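Local coordinates for endo-beta-1,4-glucanase (cellulase B) (Bacillus halodurans, PDB 4V2X), which hydrolyses beta-1,4-glucosidic links in beta-glucans as a family 5 glycoside hydrolase, with an appended family 46 carbohydrate-binding module contributing to breakdown of xyloglucan and mixed-linkage glucans, at residues P88-R92 and E93-Q97; N219-F222 and F223-R227; S526-F530 and G531-S535. All blocks are in the same frame, centred on the assembly; numbering follows the deposited sequence.

Contact 1: residues P88-R92 and E93-Q97; sequences PRVTR and ELIEQ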
loop_
_atom_site.group_PDB
_atom_site.type_symbol
_atom_site.label_atom_id
_atom_site.label_comp_id
_atom_site.label_asym_id
_atom_site.label_seq_id
_atom_site.Cartn_x
_atom_site.Cartn_y
_atom_site.Cartn_z
ATOM N N PRO A 88 19.702 -33.394 -17.313
ATOM C CA PRO A 88 18.984 -34.605 -17.681
ATOM C C PRO A 88 17.635 -34.680 -16.978
ATOM O O PRO A 88 17.390 -33.949 -16.022
ATOM C CB PRO A 88 19.911 -35.715 -17.202
ATOM C CG PRO A 88 20.646 -35.122 -16.055
ATOM C CD PRO A 88 20.804 -33.665 -16.372
ATOM N N ARG A 89 16.760 -35.557 -17.457
ATOM C CA ARG A 89 15.556 -35.873 -16.712
ATOM C C ARG A 89 15.958 -36.240 -15.277
ATOM O O ARG A 89 17.015 -36.837 -15.044
ATOM C CB ARG A 89 14.797 -37.031 -17.376
ATOM C CG ARG A 89 14.085 -36.666 -18.676
ATOM C CD ARG A 89 12.800 -35.893 -18.420
ATOM N NE ARG A 89 12.054 -35.560 -19.639
ATOM C CZ ARG A 89 11.037 -36.258 -20.148
ATOM N NH1 ARG A 89 10.610 -37.384 -19.573
ATOM N NH2 ARG A 89 10.446 -35.830 -21.261
ATOM N N VAL A 90 15.117 -35.862 -14.322
ATOM C CA VAL A 90 15.385 -36.085 -12.913
ATOM C C VAL A 90 15.292 -37.575 -12.592
ATOM O O VAL A 90 14.309 -38.236 -12.939
ATOM C CB VAL A 90 14.399 -35.308 -12.016
ATOM C CG1 VAL A 90 14.710 -35.546 -10.543
ATOM C CG2 VAL A 90 14.443 -33.810 -12.348
ATOM N N THR A 91 16.325 -38.103 -11.946
ATOM C CA THR A 91 16.301 -39.487 -11.465
ATOM C C THR A 91 15.998 -39.513 -9.973
ATOM O O THR A 91 16.263 -38.542 -9.256
ATOM C CB THR A 91 17.650 -40.184 -11.691
ATOM O OG1 THR A 91 18.665 -39.510 -10.937
ATOM C CG2 THR A 91 18.018 -40.176 -13.171
ATOM N N ARG A 92 15.466 -40.635 -9.490
ATOM C CA ARG A 92 15.288 -40.803 -8.056
ATOM C C ARG A 92 16.641 -40.710 -7.349
ATOM O O ARG A 92 16.738 -40.188 -6.240
ATOM C CB ARG A 92 14.613 -42.139 -7.721
ATOM C CG ARG A 92 14.129 -42.179 -6.282
ATOM C CD ARG A 92 13.480 -43.494 -5.888
ATOM N NE ARG A 92 12.594 -43.294 -4.741
ATOM C CZ ARG A 92 12.994 -43.053 -3.493
ATOM N NH1 ARG A 92 14.288 -42.986 -3.183
ATOM N NH2 ARG A 92 12.088 -42.876 -2.538
ATOM N N GLU A 93 17.678 -41.224 -8.003
ATOM C CA GLU A 93 19.009 -41.250 -7.423
ATOM C C GLU A 93 19.519 -39.840 -7.117
ATOM O O GLU A 93 20.151 -39.627 -6.090
ATOM C CB GLU A 93 19.979 -41.995 -8.344
ATOM C CG GLU A 93 21.377 -42.145 -7.771
ATOM C CD GLU A 93 22.187 -43.240 -8.445
ATOM O OE1 GLU A 93 21.742 -43.788 -9.476
ATOM O OE2 GLU A 93 23.282 -43.546 -7.932
ATOM N N LEU A 94 19.237 -38.878 -7.989
ATOM C CA LEU A 94 19.659 -37.485 -7.729
ATOM C C LEU A 94 19.117 -36.974 -6.399
ATOM O O LEU A 94 19.839 -36.372 -5.598
ATOM C CB LEU A 94 19.186 -36.564 -8.854
ATOM C CG LEU A 94 19.479 -35.071 -8.663
ATOM C CD1 LEU A 94 20.977 -34.820 -8.536
ATOM C CD2 LEU A 94 18.879 -34.293 -9.816
ATOM N N ILE A 95 17.827 -37.198 -6.184
ATOM C CA ILE A 95 17.156 -36.769 -4.966
ATOM C C ILE A 95 17.726 -37.506 -3.741
ATOM O O ILE A 95 17.988 -36.889 -2.712
ATOM C CB ILE A 95 15.625 -36.973 -5.064
ATOM C CG1 ILE A 95 15.044 -36.290 -6.315
ATOM C CG2 ILE A 95 14.935 -36.455 -3.810
ATOM C CD1 ILE A 95 15.360 -34.814 -6.465
ATOM N N GLU A 96 17.920 -38.819 -3.865
ATOM C CA GLU A 96 18.564 -39.615 -2.814
ATOM C C GLU A 96 19.933 -39.050 -2.460
ATOM O O GLU A 96 20.264 -38.902 -1.286
ATOM C CB GLU A 96 18.745 -41.069 -3.264
ATOM C CG GLU A 96 17.455 -41.850 -3.449
ATOM C CD GLU A 96 17.663 -43.181 -4.161
ATOM O OE1 GLU A 96 18.814 -43.646 -4.271
ATOM O OE2 GLU A 96 16.665 -43.770 -4.614
ATOM N N GLN A 97 20.721 -38.746 -3.487
ATOM C CA GLN A 97 22.101 -38.301 -3.303
ATOM C C GLN A 97 22.158 -36.931 -2.630
ATOM O O GLN A 97 22.983 -36.701 -1.746
ATOM C CB GLN A 97 22.834 -38.266 -4.645
ATOM C CG GLN A 97 23.018 -39.632 -5.299
ATOM C CD GLN A 97 24.261 -40.363 -4.841
ATOM O OE1 GLN A 97 24.968 -39.913 -3.949
ATOM N NE2 GLN A 97 24.526 -41.512 -5.453
#
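Arg92 overlaps Glu96 one helical turn ahead, the two side chains crossing at about a right angle at the start of helix 92-100. This is the first turn of the helix that follows the first strand of the (beta/alpha)8 barrel, and it illustrates how side chains close a helix N-terminus. The N-cap is Thr91: its OG1, lodged between the backbone N and the carbonyl carbon (chi1 63°), accepts Leu94 N at 3.1 Å, while a second bond from Leu94 N to Thr91 O is weak at 3.3 Å. The same hydroxyl is also bonded to Tyr369, so the cap is tied to a later loop of the module. A hydrophobic staple spans the cap, with Val90 CG1 against Ile95 CD1 at 4.2 Å; both residues also rest on Val135 of helix 126-141. Val90 CG1 lies somewhat farther from Leu94 CD2, 4.4 Å away. Glu96 N donates to Arg92 O at 3.0 Å, the first i to i+4 backbone bond of the stretch. The arginine extends its chain from CG to NE and passes Glu96 OE2 with its methylene groups, CG and CD, before the guanidinium turns to it. Glu141, the last residue of helix 126-141, and Glu142 just beyond it also form salt bridges with this group, which thus sits among three carboxylates. A leucine in its place would be likely to leave those acids close together without their shared positive charge and to set Glu96 free to swing. Across the pair the flat groups are inclined by 51°, and NH1 of Arg92 meets OE2 of Glu96 at 2.9 Å close to the guanidinium plane, on the anti side of the carboxylate and 23° out of its plane.

Contact 2: residues N219-F222 and F223-R227; sequences NTVF and FEIVR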
loop_
_atom_site.group_PDB
_atom_site.type_symbol
_atom_site.label_atom_id
_atom_site.label_comp_id
_atom_site.label_asym_id
_atom_site.label_seq_id
_atom_site.Cartn_x
_atom_site.Cartn_y
_atom_site.Cartn_z
ATOM N N ASN A 219 0.137 -11.921 -4.185
ATOM C CA ASN A 219 0.359 -12.667 -2.957
ATOM C C ASN A 219 -0.952 -12.973 -2.235
ATOM O O ASN A 219 -1.117 -14.038 -1.646
ATOM C CB ASN A 219 1.315 -11.911 -2.028
ATOM C CG ASN A 219 2.775 -12.048 -2.445
ATOM O OD1 ASN A 219 3.159 -13.027 -3.079
ATOM N ND2 ASN A 219 3.598 -11.072 -2.068
ATOM N N THR A 220 -1.876 -12.024 -2.293
ATOM C CA THR A 220 -3.131 -12.114 -1.552
ATOM C C THR A 220 -4.106 -13.088 -2.200
ATOM O O THR A 220 -4.732 -13.897 -1.513
ATOM C CB THR A 220 -3.763 -10.718 -1.441
ATOM O OG1 THR A 220 -2.875 -9.880 -0.705
ATOM C CG2 THR A 220 -5.125 -10.759 -0.733
ATOM N N VAL A 221 -4.239 -13.014 -3.519
ATOM C CA VAL A 221 -5.115 -13.937 -4.225
ATOM C C VAL A 221 -4.599 -15.380 -4.126
ATOM O O VAL A 221 -5.372 -16.322 -4.024
ATOM C CB VAL A 221 -5.354 -13.510 -5.690
ATOM C CG1 VAL A 221 -4.078 -13.571 -6.513
ATOM C CG2 VAL A 221 -6.461 -14.363 -6.306
ATOM N N PHE A 222 -3.280 -15.539 -4.154
ATOM C CA PHE A 222 -2.648 -16.839 -3.954
ATOM C C PHE A 222 -3.034 -17.399 -2.585
ATOM O O PHE A 222 -3.488 -18.538 -2.476
ATOM C CB PHE A 222 -1.130 -16.662 -4.135
ATOM C CG PHE A 222 -0.280 -17.720 -3.499
ATOM C CD1 PHE A 222 -0.082 -18.941 -4.118
ATOM C CD2 PHE A 222 0.393 -17.457 -2.314
ATOM C CE1 PHE A 222 0.742 -19.900 -3.549
ATOM C CE2 PHE A 222 1.212 -18.411 -1.738
ATOM C CZ PHE A 222 1.389 -19.636 -2.362
ATOM N N PHE A 223 -2.900 -16.572 -1.556
ATOM C CA PHE A 223 -3.293 -16.951 -0.199
ATOM C C PHE A 223 -4.760 -17.394 -0.152
ATOM O O PHE A 223 -5.073 -18.479 0.352
ATOM C CB PHE A 223 -3.042 -15.784 0.753
ATOM C CG PHE A 223 -3.563 -15.997 2.142
ATOM C CD1 PHE A 223 -2.762 -16.579 3.114
ATOM C CD2 PHE A 223 -4.847 -15.584 2.485
ATOM C CE1 PHE A 223 -3.236 -16.761 4.398
ATOM C CE2 PHE A 223 -5.324 -15.765 3.772
ATOM C CZ PHE A 223 -4.521 -16.353 4.726
ATOM N N GLU A 224 -5.639 -16.556 -0.696
ATOM C CA GLU A 224 -7.087 -16.824 -0.684
ATOM C C GLU A 224 -7.428 -18.150 -1.367
ATOM O O GLU A 224 -8.189 -18.957 -0.833
ATOM C CB GLU A 224 -7.849 -15.686 -1.365
ATOM C CG GLU A 224 -7.993 -14.429 -0.523
ATOM C CD GLU A 224 -8.714 -13.315 -1.263
ATOM O OE1 GLU A 224 -8.137 -12.752 -2.221
ATOM O OE2 GLU A 224 -9.866 -13.007 -0.899
ATOM N N ILE A 225 -6.859 -18.362 -2.549
ATOM C CA ILE A 225 -7.075 -19.582 -3.315
ATOM C C ILE A 225 -6.612 -20.807 -2.546
ATOM O O ILE A 225 -7.376 -21.747 -2.349
ATOM C CB ILE A 225 -6.352 -19.537 -4.679
ATOM C CG1 ILE A 225 -7.051 -18.541 -5.606
ATOM C CG2 ILE A 225 -6.327 -20.913 -5.330
ATOM C CD1 ILE A 225 -6.233 -18.133 -6.807
ATOM N N VAL A 226 -5.356 -20.806 -2.109
ATOM C CA VAL A 226 -4.822 -21.978 -1.432
ATOM C C VAL A 226 -5.626 -22.256 -0.160
ATOM O O VAL A 226 -6.067 -23.380 0.059
ATOM C CB VAL A 226 -3.314 -21.844 -1.112
ATOM C CG1 VAL A 226 -2.817 -23.043 -0.310
ATOM C CG2 VAL A 226 -2.508 -21.727 -2.400
ATOM N N ARG A 227 -5.832 -21.234 0.663
ATOM C CA ARG A 227 -6.404 -21.444 1.994
ATOM C C ARG A 227 -7.818 -22.019 1.974
ATOM O O ARG A 227 -8.233 -22.654 2.945
ATOM C CB ARG A 227 -6.365 -20.155 2.817
ATOM C CG ARG A 227 -4.981 -19.846 3.372
ATOM C CD ARG A 227 -4.664 -20.715 4.584
ATOM N NE ARG A 227 -3.320 -20.489 5.116
ATOM C CZ ARG A 227 -2.234 -21.199 4.801
ATOM N NH1 ARG A 227 -2.283 -22.203 3.935
ATOM N NH2 ARG A 227 -1.074 -20.890 5.359
#
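Val221 and Ile225 lie side by side and point the same way, and one residue farther on Phe222 and Val226 repeat the arrangement. In the first pair, Val221 keeps CG1 between its backbone N and carbonyl carbon (chi1 65°), which places CG2 anti to the N and 3.8 Å from Ile225 CD1. The isoleucine also lays CG1 on the carbonyl of the previous turn, 3.2 Å from Val221 O. In the second pair the valine comes obliquely to the phenylalanine ring, and Val226 CG2 is 3.9 Å from Phe222 CE1. Phe222 also meets Trp176 of helix 165-183 edge-to-face and touches Leu240 of strand 238-241.

Such i to i+4 ladders are the ordinary grammar of an alpha-helix, here the last turns of helix 209-227, the crossover between barrel strands 190-193 and 238-241. Its carbonyls are taken in sequence: Asn219 O by Phe223 N, Thr220 O by Glu224 N, Val221 O by Ile225 N and Phe222 O by Val226 N, the last at 3.0 Å. Thr220 and Glu224 are set differently, crossing obliquely, with Thr220 CG2 3.9 Å from Glu224 OE1. The threonine hydroxyl is engaged elsewhere, bonded to Asp216 O and Lys261 NZ, and the turn lies close to the calcium ion held by Asp216 and Asp217. Both Thr220 and Glu224 also pack against the second subunit, on its Tyr165 and Asn166 respectively. Phe223, its CG anti to the backbone N (chi1 173°), turns a ring face to the next turn, where Arg227 CG sits 3.7 Å above the ring plane of Phe223, offset toward the rim. The guanidinium of that arginine continues past the ring to a salt bridge with Asp264 and to the carbonyls of Asn233 and Arg236.

Contact 3: residues S526-F530 and G531-S535; sequences SFKEF and GYAFS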
loop_
_atom_site.group_PDB
_atom_site.type_symbol
_atom_site.label_atom_id
_atom_site.label_comp_id
_atom_site.label_asym_id
_atom_site.label_seq_id
_atom_site.Cartn_x
_atom_site.Cartn_y
_atom_site.Cartn_z
ATOM N N SER A 526 37.415 1.477 -14.939
ATOM C CA SER A 526 38.443 0.952 -15.824
ATOM C C SER A 526 38.526 -0.575 -15.797
ATOM O O SER A 526 39.039 -1.157 -16.735
ATOM C CB SER A 526 39.811 1.513 -15.427
ATOM O OG SER A 526 40.141 1.108 -14.106
ATOM N N PHE A 527 38.060 -1.207 -14.716
ATOM C CA PHE A 527 38.183 -2.660 -14.568
ATOM C C PHE A 527 37.020 -3.351 -15.254
ATOM O O PHE A 527 35.872 -3.208 -14.828
ATOM C CB PHE A 527 38.188 -3.068 -13.098
ATOM C CG PHE A 527 39.436 -2.682 -12.364
ATOM C CD1 PHE A 527 40.515 -3.546 -12.322
ATOM C CD2 PHE A 527 39.529 -1.462 -11.714
ATOM C CE1 PHE A 527 41.668 -3.207 -11.637
ATOM C CE2 PHE A 527 40.685 -1.120 -11.030
ATOM C CZ PHE A 527 41.753 -1.993 -11.000
ATOM N N LYS A 528 37.323 -4.081 -16.317
ATOM C CA LYS A 528 36.293 -4.757 -17.108
ATOM C C LYS A 528 35.808 -6.038 -16.432
ATOM O O LYS A 528 36.433 -6.556 -15.496
ATOM C CB LYS A 528 36.812 -5.072 -18.514
ATOM C CG LYS A 528 37.292 -3.863 -19.305
ATOM C CD LYS A 528 36.214 -2.797 -19.490
ATOM C CE LYS A 528 36.343 -1.641 -18.506
ATOM N NZ LYS A 528 35.285 -0.605 -18.698
ATOM N N GLU A 529 34.677 -6.538 -16.914
ATOM C CA GLU A 529 34.015 -7.682 -16.312
ATOM C C GLU A 529 34.617 -9.008 -16.794
ATOM O O GLU A 529 34.640 -9.295 -17.991
ATOM C CB GLU A 529 32.521 -7.630 -16.615
ATOM C CG GLU A 529 31.771 -8.817 -16.038
ATOM C CD GLU A 529 30.277 -8.768 -16.248
ATOM O OE1 GLU A 529 29.744 -7.706 -16.627
ATOM O OE2 GLU A 529 29.638 -9.814 -16.032
ATOM N N PHE A 530 35.071 -9.832 -15.851
ATOM C CA PHE A 530 35.710 -11.110 -16.157
ATOM C C PHE A 530 34.711 -12.014 -16.878
ATOM O O PHE A 530 33.571 -12.156 -16.440
ATOM C CB PHE A 530 36.188 -11.779 -14.857
ATOM C CG PHE A 530 37.139 -12.929 -15.060
ATOM C CD1 PHE A 530 36.689 -14.162 -15.526
ATOM C CD2 PHE A 530 38.488 -12.789 -14.752
ATOM C CE1 PHE A 530 37.565 -15.221 -15.696
ATOM C CE2 PHE A 530 39.368 -13.847 -14.918
ATOM C CZ PHE A 530 38.911 -15.065 -15.391
ATOM N N GLY A 531 35.145 -12.611 -17.987
ATOM C CA GLY A 531 34.291 -13.504 -18.775
ATOM C C GLY A 531 33.533 -12.731 -19.836
ATOM O O GLY A 531 33.630 -13.043 -21.031
ATOM N N TYR A 532 32.808 -11.698 -19.418
ATOM C CA TYR A 532 31.983 -10.928 -20.333
ATOM C C TYR A 532 32.828 -10.143 -21.335
ATOM O O TYR A 532 32.564 -10.189 -22.537
ATOM C CB TYR A 532 31.058 -9.978 -19.571
ATOM C CG TYR A 532 30.167 -9.178 -20.489
ATOM C CD1 TYR A 532 29.063 -9.758 -21.084
ATOM C CD2 TYR A 532 30.458 -7.850 -20.788
ATOM C CE1 TYR A 532 28.252 -9.039 -21.945
ATOM C CE2 TYR A 532 29.657 -7.122 -21.655
ATOM C CZ TYR A 532 28.551 -7.725 -22.224
ATOM O OH TYR A 532 27.757 -7.005 -23.077
ATOM N N ALA A 533 33.829 -9.416 -20.829
ATOM C CA ALA A 533 34.669 -8.553 -21.663
ATOM C C ALA A 533 35.982 -9.207 -22.106
ATOM O O ALA A 533 36.553 -8.841 -23.140
ATOM C CB ALA A 533 34.951 -7.250 -20.928
ATOM N N PHE A 534 36.464 -10.167 -21.326
ATOM C CA PHE A 534 37.730 -10.816 -21.613
ATOM C C PHE A 534 37.776 -12.151 -20.890
ATOM O O PHE A 534 37.016 -12.374 -19.949
ATOM C CB PHE A 534 38.889 -9.948 -21.122
ATOM C CG PHE A 534 38.937 -9.823 -19.628
ATOM C CD1 PHE A 534 38.199 -8.842 -18.984
ATOM C CD2 PHE A 534 39.679 -10.718 -18.863
ATOM C CE1 PHE A 534 38.223 -8.727 -17.605
ATOM C CE2 PHE A 534 39.694 -10.613 -17.483
ATOM C CZ PHE A 534 38.977 -9.620 -16.857
ATOM N N SER A 535 38.678 -13.028 -21.309
ATOM C CA SER A 535 38.841 -14.323 -20.653
ATOM C C SER A 535 40.238 -14.892 -20.894
ATOM O O SER A 535 40.732 -14.847 -22.011
ATOM C CB SER A 535 37.788 -15.306 -21.177
ATOM O OG SER A 535 37.889 -16.571 -20.534
#
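Phe530 carries CG anti to its backbone N (chi1 -166°), whereas Phe534 tucks CG between N and the carbonyl carbon (chi1 67°), and with these different settings the two side chains cross at about a right angle. Their rings meet obliquely, with planes 68° apart and Phe530 CD2 3.7 Å from Phe534 CE2. The ring of Phe534 comes back against the preceding backbone: CZ lies 3.7 Å from Phe530 CA, and the ring edge is presented to the backbone of Lys528, with CE1 3.5 Å from Lys528 O. Alongside, Lys528 CB touches Ala533 CB at 3.7 Å, while the lysine chain bends away so that NZ reaches carbonyls including that of Ala519. Glu529, extended, brings its CD to 3.6 Å from Tyr532 CB, and its OE2 forms a salt bridge with Lys327. The backbone turns tightly here. Ala533 N donates to Glu529 O at 3.0 Å, and Tyr532 N makes a weak bond to Phe530 O across Gly531, whose positive phi would drive any beta carbon into the preceding carbonyl. An alpha-turn thus encloses a classic gamma-turn at glycine, leading into strand 534-537 of the family 46 module where Phe530 packs on Asn282 and Val331 of the catalytic module.

Along the chain the three contacts follow one another, each closing before the next opens. Contacts 1 and 2 belong to the (beta/alpha)8 barrel of the catalytic module, on helices 92-100 and 209-227, which follow the first and fourth barrel strands; their centres are 32 Å apart. Contact 3 lies in the C-terminal carbohydrate-binding module, at the entry to strand 534-537, an outermost strand of its antiparallel sheet. Its centre is 36 Å from that of contact 1 and 44 Å from that of contact 2. Part of contact 2 packs on the second subunit, while contact 3 touches loops of the barrel module.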